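Local coordinates for uncharacterized protein Rv2277c (Mycobacterium tuberculosis, PDB 5VUG) that belongs to the TIM-barrel glycerophosphodiester phosphodiesterase family and probably hydrolyses phosphoric diesters, at residues 183-186 against 187-191; 255-258 against 259-263; 270-273 against 274-277. One frame throughout, in Å; residues are numbered along the deposited sequence.

Contact 1: 183-186 against 187-191; sequences LFNM and ALNHH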
ATOM      1  N   LEU A 183      -2.140  -3.521  10.432  1.00 11.03           N
ATOM      2  CA  LEU A 183      -1.860  -2.091  10.336  1.00  9.91           C
ATOM      3  C   LEU A 183      -2.337  -1.523   9.011  1.00 11.04           C
ATOM      4  O   LEU A 183      -2.894  -0.420   8.968  1.00 11.63           O
ATOM      5  CB  LEU A 183      -0.363  -1.837  10.485  1.00 10.53           C
ATOM      6  CG  LEU A 183       0.186  -1.957  11.903  1.00 11.05           C
ATOM      7  CD1 LEU A 183       1.704  -1.930  11.828  1.00 10.83           C
ATOM      8  CD2 LEU A 183      -0.364  -0.833  12.805  1.00 11.56           C
ATOM      9  N   PHE A 184      -2.107  -2.246   7.912  1.00 10.62           N
ATOM     10  CA  PHE A 184      -2.532  -1.734   6.617  1.00 10.44           C
ATOM     11  C   PHE A 184      -4.043  -1.816   6.437  1.00 11.09           C
ATOM     12  O   PHE A 184      -4.635  -0.929   5.805  1.00 11.74           O
ATOM     13  CB  PHE A 184      -1.749  -2.384   5.474  1.00 12.77           C
ATOM     14  CG  PHE A 184      -0.436  -1.700   5.198  1.00 14.22           C
ATOM     15  CD1 PHE A 184      -0.404  -0.503   4.490  1.00 14.84           C
ATOM     16  CD2 PHE A 184       0.759  -2.220   5.679  1.00 13.65           C
ATOM     17  CE1 PHE A 184       0.796   0.153   4.245  1.00 14.68           C
ATOM     18  CE2 PHE A 184       1.969  -1.567   5.435  1.00 13.71           C
ATOM     19  CZ  PHE A 184       1.981  -0.380   4.712  1.00 14.49           C
ATOM     20  N   ASN A 185      -4.696  -2.844   6.983  1.00 12.29           N
ATOM     21  CA  ASN A 185      -6.159  -2.837   6.966  1.00 13.50           C
ATOM     22  C   ASN A 185      -6.702  -1.630   7.722  1.00 13.95           C
ATOM     23  O   ASN A 185      -7.606  -0.936   7.242  1.00 14.72           O
ATOM     24  CB  ASN A 185      -6.721  -4.138   7.546  1.00 14.12           C
ATOM     25  CG  ASN A 185      -6.841  -5.246   6.506  1.00 14.85           C
ATOM     26  OD1 ASN A 185      -7.031  -4.981   5.315  1.00 17.62           O
ATOM     27  ND2 ASN A 185      -6.737  -6.499   6.956  1.00 13.31           N
HETATM   28  N   MSE A 186      -6.156  -1.348   8.901  1.00 13.48           N
HETATM   29  CA  MSE A 186      -6.626  -0.167   9.621  1.00 13.04           C
HETATM   30  C   MSE A 186      -6.411   1.128   8.828  1.00 15.61           C
HETATM   31  O   MSE A 186      -7.322   1.959   8.723  1.00 14.99           O
HETATM   32  CB  MSE A 186      -6.019  -0.084  11.027  1.00 13.16           C
HETATM   33  CG  MSE A 186      -6.636  -1.069  11.997  1.00 15.13           C
HETATM   34 SE   MSE A 186      -8.494  -0.600  12.392  0.83 21.22          SE
HETATM   35  CE  MSE A 186      -8.172   1.157  13.175  1.00 20.08           C
ATOM     36  N   ALA A 187      -5.220   1.279   8.243  1.00 14.46           N
ATOM     37  CA  ALA A 187      -4.888   2.520   7.552  1.00 13.21           C
ATOM     38  C   ALA A 187      -5.709   2.691   6.280  1.00 14.92           C
ATOM     39  O   ALA A 187      -6.077   3.816   5.918  1.00 16.69           O
ATOM     40  CB  ALA A 187      -3.395   2.555   7.222  1.00 13.35           C
ATOM     41  N   LEU A 188      -5.995   1.597   5.577  1.00 13.70           N
ATOM     42  CA  LEU A 188      -6.574   1.713   4.247  1.00 13.60           C
ATOM     43  C   LEU A 188      -8.071   1.442   4.191  1.00 14.44           C
ATOM     44  O   LEU A 188      -8.730   1.929   3.266  1.00 15.87           O
ATOM     45  CB  LEU A 188      -5.825   0.822   3.239  1.00 12.97           C
ATOM     46  CG  LEU A 188      -4.363   1.201   2.989  1.00 13.54           C
ATOM     47  CD1 LEU A 188      -3.676   0.159   2.114  1.00 14.57           C
ATOM     48  CD2 LEU A 188      -4.282   2.578   2.340  1.00 15.12           C
ATOM     49  N   ASN A 189      -8.632   0.690   5.148  1.00 15.68           N
ATOM     50  CA  ASN A 189     -10.068   0.428   5.142  1.00 16.04           C
ATOM     51  C   ASN A 189     -10.718   0.483   6.523  1.00 16.59           C
ATOM     52  O   ASN A 189     -11.930   0.246   6.627  1.00 17.95           O
ATOM     53  CB  ASN A 189     -10.398  -0.903   4.427  1.00 15.87           C
ATOM     54  CG  ASN A 189      -9.731  -2.102   5.077  1.00 16.71           C
ATOM     55  OD1 ASN A 189     -10.022  -2.434   6.224  1.00 18.19           O
ATOM     56  ND2 ASN A 189      -8.843  -2.768   4.339  1.00 15.86           N
ATOM     57  N   HIS A 190      -9.962   0.805   7.574  1.00 16.15           N
ATOM     58  CA  HIS A 190     -10.491   1.066   8.915  1.00 18.01           C
ATOM     59  C   HIS A 190     -11.108  -0.164   9.576  1.00 18.71           C
ATOM     60  O   HIS A 190     -11.963  -0.033  10.455  1.00 19.74           O
ATOM     61  CB  HIS A 190     -11.446   2.270   8.936  1.00 19.54           C
ATOM     62  CG  HIS A 190     -10.998   3.397   8.058  1.00 24.69           C
ATOM     63  ND1 HIS A 190      -9.930   4.210   8.376  1.00 29.60           N
ATOM     64  CD2 HIS A 190     -11.455   3.828   6.858  1.00 27.39           C
ATOM     65  CE1 HIS A 190      -9.758   5.101   7.415  1.00 29.21           C
ATOM     66  NE2 HIS A 190     -10.669   4.891   6.482  1.00 29.25           N
ATOM     67  N   HIS A 191     -10.680  -1.361   9.184  1.00 19.10           N
ATOM     68  CA  HIS A 191     -11.117  -2.600   9.814  1.00 19.43           C
ATOM     69  C   HIS A 191      -9.994  -3.198  10.647  1.00 20.05           C
ATOM     70  O   HIS A 191      -8.843  -3.273  10.200  1.00 18.20           O
ATOM     71  CB  HIS A 191     -11.546  -3.627   8.771  1.00 24.60           C
ATOM     72  CG  HIS A 191     -12.837  -3.291   8.097  1.00 29.38           C
ATOM     73  ND1 HIS A 191     -12.896  -2.696   6.855  1.00 33.48           N
ATOM     74  CD2 HIS A 191     -14.119  -3.453   8.500  1.00 33.35           C
ATOM     75  CE1 HIS A 191     -14.161  -2.515   6.518  1.00 35.16           C
ATOM     76  NE2 HIS A 191     -14.922  -2.966   7.498  1.00 36.58           N
TER
HETATM   77  O   HOH W   1      -8.404   4.125  10.838  1.00 40.29           O
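N185 and N189, one turn apart at the end of helix 176-189, lie side by side and are joined amide to amide. N189 ND2 donates to N185 OD1 at 3.0 Å; the N-H points almost straight at the oxygen (166°), although the two amide planes are turned 47° against each other. The same pair shares a backbone bond, N189 N to N185 O at 2.8 Å. F184 and L188 run alongside each other, also one turn apart, with L188 CD1 at the edge of the phenyl ring, 4.1 Å from F184 CD1. The chain then leaves the helix at H190, which has a positive phi and gives weak N-H bonds to the carbonyls of N185 and M186. A water lies 2.9 Å from H190 ND1 and also donates to M186 O. N189 forms an Asx turn: with chi1 at 60°, its OD1 takes H191 N at 3.2 Å and H191 ND1 at 3.0 Å, from opposite faces of the amide plane. The bent selenomethionine M186 brings SE to 3.5 Å from H191 C, and M186 also packs on A233 and C237 of helix 232-239. Further out, N185 ND2 bonds D193 O, and N189 ND2 also bonds N226 O of the second subunit. N189 OD1 and N185 O, both acceptors, lie 3.0 Å apart; the donors each receives would probably ease their repulsion, while the bonds to OD1 and ND2 fix the N189 amide's rotation.

Contact 2: 255-258 against 259-263; sequences DDYR and LAHKI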
ATOM      1  N   ASP A 255      10.309  14.181  17.946  1.00 16.88           N
ATOM      2  CA  ASP A 255       8.974  14.149  17.362  1.00 18.48           C
ATOM      3  C   ASP A 255       8.438  12.726  17.297  1.00 17.52           C
ATOM      4  O   ASP A 255       7.254  12.487  17.572  1.00 18.62           O
ATOM      5  CB  ASP A 255       9.025  14.792  15.981  1.00 23.65           C
ATOM      6  CG  ASP A 255       9.652  16.165  16.024  1.00 35.00           C
ATOM      7  OD1 ASP A 255       8.978  17.105  16.501  1.00 37.08           O
ATOM      8  OD2 ASP A 255      10.836  16.294  15.638  1.00 37.56           O
ATOM      9  N   ASP A 256       9.302  11.768  16.963  1.00 15.16           N
ATOM     10  CA  ASP A 256       8.914  10.363  17.026  1.00 14.82           C
ATOM     11  C   ASP A 256       8.494   9.982  18.439  1.00 12.95           C
ATOM     12  O   ASP A 256       7.472   9.311  18.640  1.00 13.48           O
ATOM     13  CB  ASP A 256      10.084   9.480  16.595  1.00 14.74           C
ATOM     14  CG  ASP A 256      10.452   9.635  15.133  1.00 16.54           C
ATOM     15  OD1 ASP A 256       9.599  10.063  14.317  1.00 18.17           O
ATOM     16  OD2 ASP A 256      11.608   9.284  14.797  1.00 18.09           O
ATOM     17  N   TYR A 257       9.296  10.369  19.436  1.00 12.97           N
ATOM     18  CA  TYR A 257       8.945  10.049  20.817  1.00 11.75           C
ATOM     19  C   TYR A 257       7.612  10.671  21.214  1.00 12.26           C
ATOM     20  O   TYR A 257       6.776  10.009  21.835  1.00 13.20           O
ATOM     21  CB  TYR A 257      10.050  10.476  21.781  1.00 12.41           C
ATOM     22  CG  TYR A 257       9.697  10.158  23.216  1.00 11.83           C
ATOM     23  CD1 TYR A 257       9.750   8.845  23.693  1.00 13.09           C
ATOM     24  CD2 TYR A 257       9.271  11.156  24.084  1.00 14.38           C
ATOM     25  CE1 TYR A 257       9.401   8.545  24.999  1.00 13.23           C
ATOM     26  CE2 TYR A 257       8.929  10.874  25.381  1.00 13.01           C
ATOM     27  CZ  TYR A 257       8.994   9.573  25.840  1.00 12.55           C
ATOM     28  OH  TYR A 257       8.651   9.318  27.140  1.00 15.97           O
ATOM     29  N   ARG A 258       7.388  11.938  20.851  1.00 13.22           N
ATOM     30  CA  ARG A 258       6.132  12.591  21.205  1.00 13.33           C
ATOM     31  C   ARG A 258       4.935  11.877  20.598  1.00 13.62           C
ATOM     32  O   ARG A 258       3.896  11.725  21.257  1.00 14.56           O
ATOM     33  CB  ARG A 258       6.161  14.049  20.759  1.00 13.90           C
ATOM     34  CG  ARG A 258       7.108  14.865  21.588  1.00 14.94           C
ATOM     35  CD  ARG A 258       7.256  16.277  21.065  1.00 17.12           C
ATOM     36  NE  ARG A 258       8.280  16.969  21.830  1.00 17.66           N
ATOM     37  CZ  ARG A 258       8.872  18.095  21.455  1.00 20.28           C
ATOM     38  NH1 ARG A 258       8.538  18.674  20.310  1.00 22.76           N
ATOM     39  NH2 ARG A 258       9.798  18.641  22.233  1.00 21.74           N
ATOM     40  N   LEU A 259       5.055  11.435  19.344  1.00 14.14           N
ATOM     41  CA  LEU A 259       3.968  10.679  18.729  1.00 15.56           C
ATOM     42  C   LEU A 259       3.702   9.388  19.497  1.00 13.97           C
ATOM     43  O   LEU A 259       2.555   9.096  19.859  1.00 17.21           O
ATOM     44  CB  LEU A 259       4.282  10.403  17.258  1.00 16.23           C
ATOM     45  CG  LEU A 259       3.324   9.474  16.508  1.00 19.57           C
ATOM     46  CD1 LEU A 259       1.904  10.046  16.465  1.00 21.44           C
ATOM     47  CD2 LEU A 259       3.844   9.228  15.108  1.00 21.05           C
ATOM     48  N   ALA A 260       4.759   8.615  19.774  1.00 12.48           N
ATOM     49  CA  ALA A 260       4.611   7.348  20.493  1.00 11.58           C
ATOM     50  C   ALA A 260       3.969   7.556  21.858  1.00 12.79           C
ATOM     51  O   ALA A 260       3.113   6.770  22.286  1.00 13.54           O
ATOM     52  CB  ALA A 260       5.986   6.704  20.678  1.00 11.37           C
ATOM     53  N   HIS A 261       4.386   8.609  22.560  1.00 12.54           N
ATOM     54  CA  HIS A 261       3.829   8.910  23.870  1.00 11.88           C
ATOM     55  C   HIS A 261       2.354   9.287  23.768  1.00 12.99           C
ATOM     56  O   HIS A 261       1.522   8.809  24.551  1.00 15.12           O
ATOM     57  CB  HIS A 261       4.631  10.052  24.487  1.00 11.13           C
ATOM     58  CG  HIS A 261       4.426  10.207  25.955  1.00 13.89           C
ATOM     59  ND1 HIS A 261       3.254  10.693  26.494  1.00 16.71           N
ATOM     60  CD2 HIS A 261       5.240   9.931  27.001  1.00 16.36           C
ATOM     61  CE1 HIS A 261       3.361  10.718  27.810  1.00 19.21           C
ATOM     62  NE2 HIS A 261       4.556  10.263  28.142  1.00 18.02           N
ATOM     63  N   LYS A 262       2.016  10.153  22.809  1.00 14.08           N
ATOM     64  CA  LYS A 262       0.642  10.632  22.670  1.00 16.28           C
ATOM     65  C   LYS A 262      -0.313   9.487  22.370  1.00 15.96           C
ATOM     66  O   LYS A 262      -1.433   9.440  22.897  1.00 18.40           O
ATOM     67  CB  LYS A 262       0.569  11.679  21.559  1.00 20.28           C
ATOM     68  CG  LYS A 262      -0.850  12.184  21.268  1.00 24.29           C
ATOM     69  CD  LYS A 262      -0.880  13.175  20.099  1.00 30.15           C
ATOM     70  CE  LYS A 262      -0.573  12.492  18.766  1.00 37.43           C
ATOM     71  NZ  LYS A 262      -0.587  13.443  17.602  1.00 40.27           N
ATOM     72  N   ILE A 263       0.106   8.553  21.516  1.00 15.71           N
ATOM     73  CA  ILE A 263      -0.780   7.457  21.128  1.00 15.76           C
ATOM     74  C   ILE A 263      -0.684   6.256  22.058  1.00 17.13           C
ATOM     75  O   ILE A 263      -1.463   5.304  21.901  1.00 18.80           O
ATOM     76  CB  ILE A 263      -0.605   7.059  19.648  1.00 16.13           C
ATOM     77  CG1 ILE A 263       0.755   6.383  19.414  1.00 15.38           C
ATOM     78  CG2 ILE A 263      -0.763   8.283  18.759  1.00 17.52           C
ATOM     79  CD1 ILE A 263       1.017   6.026  17.955  1.00 13.93           C
TER
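Four successive i to i+4 bonds carry the backbone from D255-R258 into L259-K262, the straightest being A260 N to D256 O at 3.0 Å with 171° at the hydrogen. They belong to helix 254-263, the connecting helix of a beta-alpha-beta unit in the TIM barrel, which links the parallel neighbouring strands 245-249 and 267-270. The side-chain meeting is made by Y257 and H261, one turn apart and pointing the same way. Both have CG anti to the backbone N (chi1 180° for Y257), which sends the two rings off the helix together. The phenol oxygen comes to the imidazole edge, in its plane, with Y257 OH 3.5 Å from H261 CD2. The rings themselves are set obliquely, with planes at 62° and ring centroids 5.8 Å apart. Each ring is also held from beyond the helix, Y257 by stacking with W279 and H261 by a bond from NE2 to D10 OD1. D256 is buried; its OD2 accepts from K252 N in the loop before the helix, and its OD1 bonds H207 NE2 in the loop between strands 201-205 and 208-215. Further along, the side chains of H261 and K262 start close over carbonyls of the previous turn: H261 CB lies 3.4 Å from Y257 O, and K262 CB approaches R258 O to 3.3 Å.

Contact 3: 270-273 against 274-277; sequences VDSP and LAAQ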
ATOM      1  N   VAL A 270      15.047   2.386  20.259  1.00  9.89           N
ATOM      2  CA  VAL A 270      15.915   3.552  20.089  1.00  9.42           C
ATOM      3  C   VAL A 270      17.372   3.142  19.866  1.00 10.15           C
ATOM      4  O   VAL A 270      17.896   2.247  20.539  1.00 11.95           O
ATOM      5  CB  VAL A 270      15.791   4.545  21.269  1.00 10.52           C
ATOM      6  CG1 VAL A 270      14.331   4.955  21.473  1.00 12.71           C
ATOM      7  CG2 VAL A 270      16.392   3.971  22.563  1.00 13.24           C
ATOM      8  N   ASP A 271      18.039   3.833  18.931  1.00 11.98           N
ATOM      9  CA  ASP A 271      19.458   3.591  18.692  1.00 12.73           C
ATOM     10  C   ASP A 271      20.345   4.241  19.742  1.00 12.62           C
ATOM     11  O   ASP A 271      21.492   3.815  19.915  1.00 14.47           O
ATOM     12  CB  ASP A 271      19.885   4.114  17.317  1.00 14.32           C
ATOM     13  CG  ASP A 271      19.355   3.269  16.168  1.00 20.63           C
ATOM     14  OD1 ASP A 271      18.563   2.341  16.410  1.00 24.07           O
ATOM     15  OD2 ASP A 271      19.752   3.529  15.010  1.00 23.79           O
ATOM     16  N   SER A 272      19.861   5.271  20.433  1.00 11.78           N
ATOM     17  CA  SER A 272      20.674   5.982  21.420  1.00 12.59           C
ATOM     18  C   SER A 272      19.954   6.059  22.755  1.00 12.80           C
ATOM     19  O   SER A 272      19.205   7.012  23.013  1.00 14.70           O
ATOM     20  CB  SER A 272      21.035   7.384  20.938  1.00 13.21           C
ATOM     21  OG  SER A 272      21.793   8.067  21.921  1.00 16.16           O
ATOM     22  N   PRO A 273      20.178   5.087  23.636  1.00 13.15           N
ATOM     23  CA  PRO A 273      19.696   5.219  25.018  1.00 13.90           C
ATOM     24  C   PRO A 273      20.117   6.519  25.682  1.00 14.20           C
ATOM     25  O   PRO A 273      19.357   7.065  26.489  1.00 14.29           O
ATOM     26  CB  PRO A 273      20.317   3.994  25.699  1.00 12.78           C
ATOM     27  CG  PRO A 273      20.330   2.962  24.593  1.00 12.70           C
ATOM     28  CD  PRO A 273      20.713   3.740  23.357  1.00 12.85           C
ATOM     29  N   LEU A 274      21.302   7.047  25.351  1.00 15.47           N
ATOM     30  CA  LEU A 274      21.726   8.308  25.954  1.00 18.93           C
ATOM     31  C   LEU A 274      20.835   9.466  25.516  1.00 19.32           C
ATOM     32  O   LEU A 274      20.432  10.295  26.346  1.00 18.96           O
ATOM     33  CB  LEU A 274      23.202   8.577  25.640  1.00 17.94           C
ATOM     34  CG  LEU A 274      24.180   7.713  26.442  1.00 20.47           C
ATOM     35  CD1 LEU A 274      25.597   7.778  25.868  1.00 21.56           C
ATOM     36  CD2 LEU A 274      24.170   8.137  27.915  1.00 21.40           C
ATOM     37  N   ALA A 275      20.510   9.545  24.220  1.00 17.09           N
ATOM     38  CA  ALA A 275      19.587  10.578  23.759  1.00 17.64           C
ATOM     39  C   ALA A 275      18.205  10.386  24.365  1.00 18.35           C
ATOM     40  O   ALA A 275      17.535  11.362  24.727  1.00 18.66           O
ATOM     41  CB  ALA A 275      19.501  10.564  22.234  1.00 18.11           C
ATOM     42  N   ALA A 276      17.771   9.128  24.499  1.00 17.84           N
ATOM     43  CA  ALA A 276      16.431   8.841  25.004  1.00 17.91           C
ATOM     44  C   ALA A 276      16.274   9.246  26.464  1.00 17.74           C
ATOM     45  O   ALA A 276      15.166   9.599  26.884  1.00 18.40           O
ATOM     46  CB  ALA A 276      16.089   7.362  24.807  1.00 18.84           C
ATOM     47  N   GLN A 277      17.364   9.203  27.240  1.00 19.28           N
ATOM     48  CA  GLN A 277      17.340   9.707  28.613  1.00 19.08           C
ATOM     49  C   GLN A 277      16.761  11.113  28.678  1.00 19.04           C
ATOM     50  O   GLN A 277      16.015  11.439  29.606  1.00 22.65           O
ATOM     51  CB  GLN A 277      18.758   9.751  29.187  1.00 25.40           C
ATOM     52  CG  GLN A 277      19.258   8.481  29.810  1.00 28.20           C
ATOM     53  CD  GLN A 277      20.558   8.700  30.565  1.00 30.65           C
ATOM     54  OE1 GLN A 277      21.404   9.492  30.147  1.00 32.44           O
ATOM     55  NE2 GLN A 277      20.713   8.016  31.692  1.00 34.49           N
TER
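The flat groups here are the peptide carbonyls of S272 and P273, each engaged by an N-H one turn on. The S272 carbonyl, just before the proline, accepts from A276 N, with S272 O and A276 N 3.0 Å apart and the donor nearly along the C=O axis (161°). One residue on, P273 O accepts from Q277 N at 3.0 Å, and the extended Q277 side chain begins over the same carbonyl, its CG 3.6 Å from P273 O. The puckered ring of P273 packs on A15, D22 and V39, among others. These are the first backbone bonds of helix 273-277, which follows barrel strand 267-270, and S272 is its N-cap. With OG anti to the backbone N (chi1 178°), the serine hydroxyl turns back over the first turn and accepts from A275 N; S272 OG and A275 N are 3.0 Å apart, and the N-H aims almost directly at the oxygen (163°). A275 CB closes in on the same S272 OG at 3.4 Å. P273 at the first helical position has no N-H to satisfy. D22 completes the cap from outside: one carboxylate oxygen bonds S272 OG and the other L274 N, so a single carboxylate, probably charged, engages both the hydroxyl and a further N-H at the helix start. On the side facing strand 12-16, V270 CG2 meets A276 CB at 4.1 Å, and both residues also pack on I13 of that strand.

The three contacts follow one another along the chain without touching. Contacts 2 and 3 are the nearer pair, with centres 15 Å and nearest atoms about 6 Å apart; strand 267-270 runs between their helices, and W279 connects them, stacking on Y257 and packing against V270. Contact 1 lies outward, its centre 20 Å from that of contact 2 and 31 Å from that of contact 3, and it alone reaches the second subunit. The side chain of V270 is about 10 Å from a bound glycerol, and those of L183 and D256 are each about 12 Å from one, too far for any of the three to touch it. Contact 3 also bonds to strand 12-16: D271 OD1 to H16 ND1.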